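Local coordinates for FERM, ARHGEF and pleckstrin domain-containing protein 2 (Mus musculus, PDB 6D2K), which acts as a guanine nucleotide exchange factor that activates RAC1, and is represented here by its FERM domain, at residues A[3-8]-A[23-28]; A[244-249]-A[260-265]. All blocks are in the same frame, centred on the assembly; numbering follows the deposited sequence.

Contact 1 of 2, residues A[3-8]-A[23-28]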
ATOM      1  N   MET A   3     -12.817  19.303 -30.745  1.00 34.34           N
ATOM      2  CA  MET A   3     -11.489  19.069 -31.318  1.00 31.80           C
ATOM      3  C   MET A   3     -10.664  18.116 -30.443  1.00 32.85           C
ATOM      4  O   MET A   3      -9.464  17.933 -30.665  1.00 37.64           O
ATOM      5  CB  MET A   3     -10.739  20.386 -31.555  1.00 30.59           C
ATOM      6  CG  MET A   3      -9.467  20.241 -32.400  1.00 28.58           C
ATOM      7  SD  MET A   3      -9.777  20.002 -34.168  1.00 26.65           S
ATOM      8  CE  MET A   3     -10.521  21.582 -34.572  1.00 28.61           C
ATOM      9  N   GLN A   4     -11.310  17.511 -29.446  1.00 30.04           N
ATOM     10  CA  GLN A   4     -10.677  16.436 -28.683  1.00 32.88           C
ATOM     11  C   GLN A   4     -11.486  15.164 -28.825  1.00 28.89           C
ATOM     12  O   GLN A   4     -12.665  15.211 -29.153  1.00 28.10           O
ATOM     13  CB  GLN A   4     -10.611  16.757 -27.194  1.00 35.51           C
ATOM     14  CG  GLN A   4     -10.250  18.167 -26.832  1.00 31.71           C
ATOM     15  CD  GLN A   4     -10.247  18.357 -25.337  1.00 27.29           C
ATOM     16  OE1 GLN A   4     -11.255  18.759 -24.742  1.00 29.25           O
ATOM     17  NE2 GLN A   4      -9.119  18.052 -24.711  1.00 27.24           N
ATOM     18  N   GLU A   5     -10.858  14.029 -28.544  1.00 29.55           N
ATOM     19  CA  GLU A   5     -11.590  12.773 -28.476  1.00 34.28           C
ATOM     20  C   GLU A   5     -12.563  12.800 -27.297  1.00 34.00           C
ATOM     21  O   GLU A   5     -12.345  13.518 -26.315  1.00 30.54           O
ATOM     22  CB  GLU A   5     -10.621  11.600 -28.320  1.00 32.61           C
ATOM     23  CG  GLU A   5      -9.473  11.602 -29.329  1.00 37.09           C
ATOM     24  CD  GLU A   5      -9.907  11.189 -30.724  1.00 39.93           C
ATOM     25  OE1 GLU A   5      -9.107  11.374 -31.665  1.00 39.19           O
ATOM     26  OE2 GLU A   5     -11.042  10.683 -30.880  1.00 36.15           O
ATOM     27  N   LYS A   6     -13.638  12.024 -27.396  1.00 30.50           N
ATOM     28  CA  LYS A   6     -14.579  11.890 -26.293  1.00 30.17           C
ATOM     29  C   LYS A   6     -13.811  11.401 -25.068  1.00 30.86           C
ATOM     30  O   LYS A   6     -12.953  10.523 -25.175  1.00 30.12           O
ATOM     31  CB  LYS A   6     -15.687  10.901 -26.651  1.00 35.29           C
ATOM     32  CG  LYS A   6     -16.881  10.920 -25.700  1.00 40.26           C
ATOM     33  CD  LYS A   6     -17.849   9.789 -26.021  1.00 43.13           C
ATOM     34  CE  LYS A   6     -17.100   8.465 -26.161  1.00 45.76           C
ATOM     35  NZ  LYS A   6     -18.015   7.288 -26.217  1.00 46.00           N
ATOM     36  N   HIS A   7     -14.102  11.985 -23.911  1.00 31.26           N
ATOM     37  CA  HIS A   7     -13.384  11.632 -22.690  1.00 25.16           C
ATOM     38  C   HIS A   7     -14.118  10.530 -21.939  1.00 29.98           C
ATOM     39  O   HIS A   7     -15.344  10.444 -22.000  1.00 32.08           O
ATOM     40  CB  HIS A   7     -13.238  12.854 -21.777  1.00 28.22           C
ATOM     41  CG  HIS A   7     -12.229  13.861 -22.244  1.00 29.23           C
ATOM     42  ND1 HIS A   7     -12.116  14.252 -23.561  1.00 30.34           N
ATOM     43  CD2 HIS A   7     -11.309  14.579 -21.556  1.00 26.96           C
ATOM     44  CE1 HIS A   7     -11.158  15.158 -23.666  1.00 29.42           C
ATOM     45  NE2 HIS A   7     -10.658  15.381 -22.463  1.00 28.54           N
ATOM     46  N   MET A   8     -13.367   9.694 -21.223  1.00 26.77           N
ATOM     47  CA  MET A   8     -13.969   8.743 -20.293  1.00 25.64           C
ATOM     48  C   MET A   8     -14.020   9.355 -18.892  1.00 25.69           C
ATOM     49  O   MET A   8     -13.149  10.143 -18.519  1.00 25.98           O
ATOM     50  CB  MET A   8     -13.203   7.414 -20.282  1.00 27.65           C
ATOM     51  CG  MET A   8     -11.723   7.526 -19.944  1.00 26.05           C
ATOM     52  SD  MET A   8     -10.837   5.945 -20.090  1.00 32.36           S
ATOM     53  CE  MET A   8     -11.687   4.944 -18.863  1.00 27.23           C
ATOM     54  N   ASP A  23     -12.281  13.517 -16.012  1.00 22.88           N
ATOM     55  CA  ASP A  23     -12.586  13.205 -17.401  1.00 24.64           C
ATOM     56  C   ASP A  23     -11.308  13.247 -18.221  1.00 26.30           C
ATOM     57  O   ASP A  23     -10.571  14.228 -18.196  1.00 26.60           O
ATOM     58  CB  ASP A  23     -13.623  14.189 -17.942  1.00 28.40           C
ATOM     59  CG  ASP A  23     -14.963  14.043 -17.260  1.00 32.42           C
ATOM     60  OD1 ASP A  23     -15.449  12.896 -17.153  1.00 36.33           O
ATOM     61  OD2 ASP A  23     -15.533  15.067 -16.832  1.00 42.13           O
ATOM     62  N   ILE A  24     -11.028  12.166 -18.936  1.00 25.03           N
ATOM     63  CA  ILE A  24      -9.765  12.068 -19.648  1.00 25.05           C
ATOM     64  C   ILE A  24      -9.943  11.305 -20.949  1.00 27.74           C
ATOM     65  O   ILE A  24     -10.805  10.433 -21.051  1.00 29.61           O
ATOM     66  CB  ILE A  24      -8.714  11.367 -18.780  1.00 24.52           C
ATOM     67  CG1 ILE A  24      -7.313  11.533 -19.368  1.00 27.80           C
ATOM     68  CG2 ILE A  24      -9.063   9.903 -18.609  1.00 26.75           C
ATOM     69  CD1 ILE A  24      -6.214  11.245 -18.377  1.00 33.10           C
ATOM     70  N   GLU A  25      -9.126  11.641 -21.942  1.00 26.93           N
ATOM     71  CA  GLU A  25      -9.129  10.902 -23.200  1.00 27.01           C
ATOM     72  C   GLU A  25      -8.523   9.534 -22.974  1.00 25.86           C
ATOM     73  O   GLU A  25      -7.410   9.421 -22.467  1.00 28.35           O
ATOM     74  CB  GLU A  25      -8.355  11.653 -24.278  1.00 28.45           C
ATOM     75  CG  GLU A  25      -9.006  12.959 -24.679  1.00 28.50           C
ATOM     76  CD  GLU A  25      -8.169  13.751 -25.658  1.00 38.21           C
ATOM     77  OE1 GLU A  25      -7.119  14.289 -25.245  1.00 40.34           O
ATOM     78  OE2 GLU A  25      -8.566  13.836 -26.840  1.00 39.04           O
ATOM     79  N   PRO A  26      -9.267   8.485 -23.340  1.00 30.73           N
ATOM     80  CA  PRO A  26      -8.845   7.108 -23.069  1.00 29.43           C
ATOM     81  C   PRO A  26      -7.436   6.816 -23.573  1.00 28.22           C
ATOM     82  O   PRO A  26      -6.744   6.001 -22.971  1.00 31.76           O
ATOM     83  CB  PRO A  26      -9.877   6.270 -23.821  1.00 30.13           C
ATOM     84  CG  PRO A  26     -11.089   7.143 -23.899  1.00 31.08           C
ATOM     85  CD  PRO A  26     -10.586   8.551 -23.995  1.00 28.68           C
ATOM     86  N   LYS A  27      -7.015   7.484 -24.644  1.00 27.93           N
ATOM     87  CA  LYS A  27      -5.714   7.210 -25.251  1.00 28.63           C
ATOM     88  C   LYS A  27      -4.545   7.823 -24.488  1.00 25.80           C
ATOM     89  O   LYS A  27      -3.394   7.480 -24.741  1.00 28.89           O
ATOM     90  CB  LYS A  27      -5.683   7.723 -26.688  1.00 34.01           C
ATOM     91  CG  LYS A  27      -5.686   9.240 -26.774  1.00 32.96           C
ATOM     92  CD  LYS A  27      -5.706   9.724 -28.213  1.00 42.46           C
ATOM     93  CE  LYS A  27      -5.801  11.236 -28.257  1.00 39.89           C
ATOM     94  NZ  LYS A  27      -6.957  11.699 -27.440  1.00 40.38           N
ATOM     95  N   CYS A  28      -4.838   8.744 -23.575  1.00 27.24           N
ATOM     96  CA  CYS A  28      -3.794   9.376 -22.774  1.00 27.22           C
ATOM     97  C   CYS A  28      -3.038   8.361 -21.922  1.00 25.75           C
ATOM     98  O   CYS A  28      -3.623   7.400 -21.425  1.00 23.99           O
ATOM     99  CB  CYS A  28      -4.385  10.459 -21.864  1.00 26.85           C
ATOM    100  SG  CYS A  28      -5.002  11.920 -22.730  1.00 33.84           S
TER
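M8 and I24 face each other as an antiparallel hydrogen-bonded pair. M8 N donates to I24 O at 2.7 Å, and I24 N returns the bond to M8 O at 3.0 Å. The regular pairing stops there, but the chains stay close at H7 and E25, with CA atoms 4.3 Å apart. Overall the two segments run 107° apart. Residues 25-28 fold into a type I beta turn closed by C28 N on E25 O.

The E25 side chain then reaches back across 3-8. Its CG sits over one face of the H7 ring, 3.6 Å from the centroid, in a CH-pi contact. The carboxylate lies nearly parallel to that ring. E25 OE2 accepts E5 N at 2.9 Å on its anti side, through a rather bent bond. K27 NZ reaches the same oxygen from above the carboxylate plane, at 2.7 Å from E25 OE2, as a salt bridge. With CG anti to the carbonyl carbon (chi1 -74°), H7 turns its ring back along its own chain, where H7 ND1 donates to E5 O at 2.9 Å. An alanine at H7 would remove this bond and is likely to leave E25 CG without its aromatic support and the 5-7 backbone freer to move. On the buried side, M8 CG lies beside I24 CG2 at 3.8 Å, and M8 SD lies against P26 CA and CB.

The contact ties the N-terminal lead-in and the start of strand 8-13 to the end of strand 19-24 and the turn that follows, in the ubiquitin-like lobe. D23 OD1 makes a salt bridge with R9. Helix 69-73 receives M8, I24 and P26, while helix 30-41 packs on I24.

Contact 2 of 2, residues A[244-249]-A[260-265]; sequences FLIKLH and LEFLLG
F244, I246, L260 and F262 form the apolar centre, on one face of an antiparallel hairpin. F262 CD2 lies at the edge of the F244 ring, 4.3 Å from F244 CD2. The I246 chain slants across F262, with I246 CD1 3.9 Å from F262 CE2. The F244 ring also meets F273 edge-to-face. At one end L264 CD1 touches F244 CB at 3.7 Å. At the other, L248 CD2 meets L260 CD1 at 3.8 Å. Strands 207-213 and 224-230 add L210 and F229 to this apolar face.

Four main-chain bonds join the strands. F244 and F262 exchange one pair, with F244 N to F262 O at 2.8 Å and nearly straight at 173°. I246 and L260 exchange the other.

On the reverse face, L245 and E261 form a non-hydrogen-bonded pair. The two side chains rise together from the strands, with L245 CG 3.9 Å from E261 CG. The E261 carboxylate makes a salt bridge with R243.

The face with F244 and F262 is wholly apolar in this contact, so its packing rests on shape and burial, while the backbone bonds set the register. The other face mixes L245 with E261, whose charge is met by R243.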
ATOM      1  N   PHE A 244       9.249 -16.503 -10.994  1.00 13.43           N
ATOM      2  CA  PHE A 244       9.968 -15.307 -10.555  1.00 11.69           C
ATOM      3  C   PHE A 244      11.399 -15.689 -10.174  1.00 12.95           C
ATOM      4  O   PHE A 244      11.600 -16.605  -9.387  1.00 14.84           O
ATOM      5  CB  PHE A 244       9.247 -14.686  -9.351  1.00 11.27           C
ATOM      6  CG  PHE A 244       9.936 -13.481  -8.780  1.00 10.96           C
ATOM      7  CD1 PHE A 244      10.042 -12.306  -9.508  1.00 13.97           C
ATOM      8  CD2 PHE A 244      10.464 -13.523  -7.502  1.00 16.53           C
ATOM      9  CE1 PHE A 244      10.665 -11.194  -8.959  1.00 16.14           C
ATOM     10  CE2 PHE A 244      11.097 -12.422  -6.950  1.00 15.62           C
ATOM     11  CZ  PHE A 244      11.198 -11.261  -7.683  1.00 12.71           C
ATOM     12  N   LEU A 245      12.384 -14.999 -10.745  1.00 13.11           N
ATOM     13  CA  LEU A 245      13.792 -15.375 -10.586  1.00 16.01           C
ATOM     14  C   LEU A 245      14.603 -14.292  -9.878  1.00 15.42           C
ATOM     15  O   LEU A 245      14.638 -13.151 -10.324  1.00 15.94           O
ATOM     16  CB  LEU A 245      14.424 -15.666 -11.960  1.00 17.08           C
ATOM     17  CG  LEU A 245      14.010 -16.944 -12.713  1.00 22.83           C
ATOM     18  CD1 LEU A 245      12.539 -16.938 -13.083  1.00 26.45           C
ATOM     19  CD2 LEU A 245      14.856 -17.111 -13.963  1.00 26.07           C
ATOM     20  N   ILE A 246      15.247 -14.646  -8.770  1.00 13.94           N
ATOM     21  CA  ILE A 246      16.115 -13.700  -8.079  1.00 14.32           C
ATOM     22  C   ILE A 246      17.553 -14.168  -8.204  1.00 17.39           C
ATOM     23  O   ILE A 246      17.887 -15.245  -7.712  1.00 16.43           O
ATOM     24  CB  ILE A 246      15.809 -13.628  -6.577  1.00 18.38           C
ATOM     25  CG1 ILE A 246      14.326 -13.429  -6.313  1.00 21.30           C
ATOM     26  CG2 ILE A 246      16.607 -12.497  -5.942  1.00 16.98           C
ATOM     27  CD1 ILE A 246      13.968 -13.415  -4.837  1.00 24.41           C
ATOM     28  N   LYS A 247      18.395 -13.373  -8.860  1.00 15.06           N
ATOM     29  CA  LYS A 247      19.833 -13.694  -8.903  1.00 15.09           C
ATOM     30  C   LYS A 247      20.496 -13.035  -7.700  1.00 18.92           C
ATOM     31  O   LYS A 247      20.341 -11.825  -7.492  1.00 22.43           O
ATOM     32  CB  LYS A 247      20.459 -13.211 -10.210  1.00 17.38           C
ATOM     33  CG  LYS A 247      21.902 -13.656 -10.373  1.00 21.54           C
ATOM     34  CD  LYS A 247      22.491 -13.126 -11.663  1.00 21.58           C
ATOM     35  CE  LYS A 247      24.011 -13.199 -11.612  1.00 25.98           C
ATOM     36  NZ  LYS A 247      24.645 -12.618 -12.826  1.00 34.91           N
ATOM     37  N   LEU A 248      21.220 -13.837  -6.914  1.00 21.17           N
ATOM     38  CA  LEU A 248      21.636 -13.502  -5.544  1.00 19.54           C
ATOM     39  C   LEU A 248      23.058 -13.985  -5.280  1.00 24.34           C
ATOM     40  O   LEU A 248      23.679 -14.562  -6.157  1.00 25.27           O
ATOM     41  CB  LEU A 248      20.719 -14.244  -4.565  1.00 25.43           C
ATOM     42  CG  LEU A 248      19.960 -13.519  -3.464  1.00 30.53           C
ATOM     43  CD1 LEU A 248      19.276 -12.273  -3.981  1.00 30.52           C
ATOM     44  CD2 LEU A 248      18.953 -14.481  -2.849  1.00 30.50           C
ATOM     45  N   HIS A 249      23.562 -13.790  -4.063  1.00 20.01           N
ATOM     46  CA  HIS A 249      24.832 -14.430  -3.682  1.00 24.62           C
ATOM     47  C   HIS A 249      24.674 -15.939  -3.780  1.00 25.94           C
ATOM     48  O   HIS A 249      23.653 -16.480  -3.346  1.00 25.77           O
ATOM     49  CB  HIS A 249      25.204 -14.092  -2.241  1.00 25.15           C
ATOM     50  CG  HIS A 249      25.572 -12.663  -2.021  1.00 24.75           C
ATOM     51  ND1 HIS A 249      25.705 -11.755  -3.050  1.00 26.02           N
ATOM     52  CD2 HIS A 249      25.843 -11.982  -0.881  1.00 25.02           C
ATOM     53  CE1 HIS A 249      26.038 -10.577  -2.552  1.00 26.15           C
ATOM     54  NE2 HIS A 249      26.123 -10.687  -1.239  1.00 27.35           N
ATOM     55  N   LEU A 260      17.455 -18.098  -7.233  1.00 18.42           N
ATOM     56  CA  LEU A 260      16.324 -18.709  -6.558  1.00 19.39           C
ATOM     57  C   LEU A 260      15.098 -18.519  -7.429  1.00 19.04           C
ATOM     58  O   LEU A 260      14.958 -17.488  -8.091  1.00 19.43           O
ATOM     59  CB  LEU A 260      16.071 -18.046  -5.205  1.00 21.38           C
ATOM     60  CG  LEU A 260      17.193 -18.133  -4.177  1.00 24.86           C
ATOM     61  CD1 LEU A 260      16.721 -17.563  -2.839  1.00 24.24           C
ATOM     62  CD2 LEU A 260      17.646 -19.571  -4.028  1.00 32.47           C
ATOM     63  N   GLU A 261      14.222 -19.517  -7.426  1.00 18.08           N
ATOM     64  CA  GLU A 261      13.016 -19.493  -8.248  1.00 19.76           C
ATOM     65  C   GLU A 261      11.757 -19.687  -7.420  1.00 18.95           C
ATOM     66  O   GLU A 261      11.704 -20.552  -6.547  1.00 18.16           O
ATOM     67  CB  GLU A 261      13.074 -20.579  -9.320  1.00 21.94           C
ATOM     68  CG  GLU A 261      13.854 -20.193 -10.551  1.00 29.91           C
ATOM     69  CD  GLU A 261      13.481 -21.041 -11.756  1.00 36.03           C
ATOM     70  OE1 GLU A 261      14.399 -21.458 -12.494  1.00 39.64           O
ATOM     71  OE2 GLU A 261      12.270 -21.294 -11.960  1.00 40.62           O
ATOM     72  N   PHE A 262      10.745 -18.866  -7.694  1.00 15.41           N
ATOM     73  CA  PHE A 262       9.447 -19.001  -7.038  1.00 16.02           C
ATOM     74  C   PHE A 262       8.366 -19.058  -8.096  1.00 16.68           C
ATOM     75  O   PHE A 262       8.456 -18.377  -9.116  1.00 17.47           O
ATOM     76  CB  PHE A 262       9.212 -17.825  -6.089  1.00 13.91           C
ATOM     77  CG  PHE A 262      10.232 -17.744  -4.992  1.00 15.81           C
ATOM     78  CD1 PHE A 262      10.052 -18.453  -3.819  1.00 21.08           C
ATOM     79  CD2 PHE A 262      11.381 -16.997  -5.157  1.00 21.13           C
ATOM     80  CE1 PHE A 262      11.003 -18.390  -2.803  1.00 22.99           C
ATOM     81  CE2 PHE A 262      12.330 -16.934  -4.155  1.00 20.48           C
ATOM     82  CZ  PHE A 262      12.143 -17.639  -2.983  1.00 21.68           C
ATOM     83  N   LEU A 263       7.343 -19.871  -7.859  1.00 14.70           N
ATOM     84  CA  LEU A 263       6.279 -20.022  -8.834  1.00 16.92           C
ATOM     85  C   LEU A 263       5.047 -19.273  -8.352  1.00 15.93           C
ATOM     86  O   LEU A 263       4.522 -19.571  -7.280  1.00 17.68           O
ATOM     87  CB  LEU A 263       5.948 -21.505  -9.013  1.00 18.92           C
ATOM     88  CG  LEU A 263       5.120 -21.861 -10.235  1.00 22.23           C
ATOM     89  CD1 LEU A 263       6.001 -21.723 -11.479  1.00 26.14           C
ATOM     90  CD2 LEU A 263       4.599 -23.291 -10.108  1.00 28.00           C
ATOM     91  N   LEU A 264       4.582 -18.296  -9.127  1.00 14.29           N
ATOM     92  CA  LEU A 264       3.355 -17.585  -8.749  1.00 14.77           C
ATOM     93  C   LEU A 264       2.155 -18.207  -9.464  1.00 15.63           C
ATOM     94  O   LEU A 264       2.302 -19.191 -10.189  1.00 17.10           O
ATOM     95  CB  LEU A 264       3.459 -16.080  -9.014  1.00 13.70           C
ATOM     96  CG  LEU A 264       4.310 -15.327  -7.982  1.00 12.58           C
ATOM     97  CD1 LEU A 264       5.779 -15.415  -8.345  1.00 14.13           C
ATOM     98  CD2 LEU A 264       3.883 -13.873  -7.838  1.00 15.36           C
ATOM     99  N   GLY A 265       0.972 -17.644  -9.255  1.00 16.03           N
ATOM    100  CA  GLY A 265      -0.242 -18.303  -9.702  1.00 19.22           C
ATOM    101  C   GLY A 265      -0.550 -18.158 -11.178  1.00 18.63           C
ATOM    102  O   GLY A 265      -1.331 -18.929 -11.734  1.00 16.99           O
TER

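Overall arrangement
The two contacts belong to different lobes of the FERM domain and come in series along the chain. Contact 1 is complete within the ubiquitin-like N-terminal lobe well before the chain reaches contact 2 in the C-terminal PH-like lobe. Their centres are 40 Å apart, and their nearest atoms about 26 Å, so they do not touch. No sheet is shared. Contact 1 lies where edge strand 19-24 ends and strand 8-13 begins, in a five-stranded mixed sheet, whereas contact 2 joins neighbouring strands 243-247 and 259-264 of an antiparallel sheet. The helical central lobe, with helices 98-113 to 176-187, comes between them in sequence. Each contact is thus local to one lobe of this three-lobed module, and neither bridges two lobes.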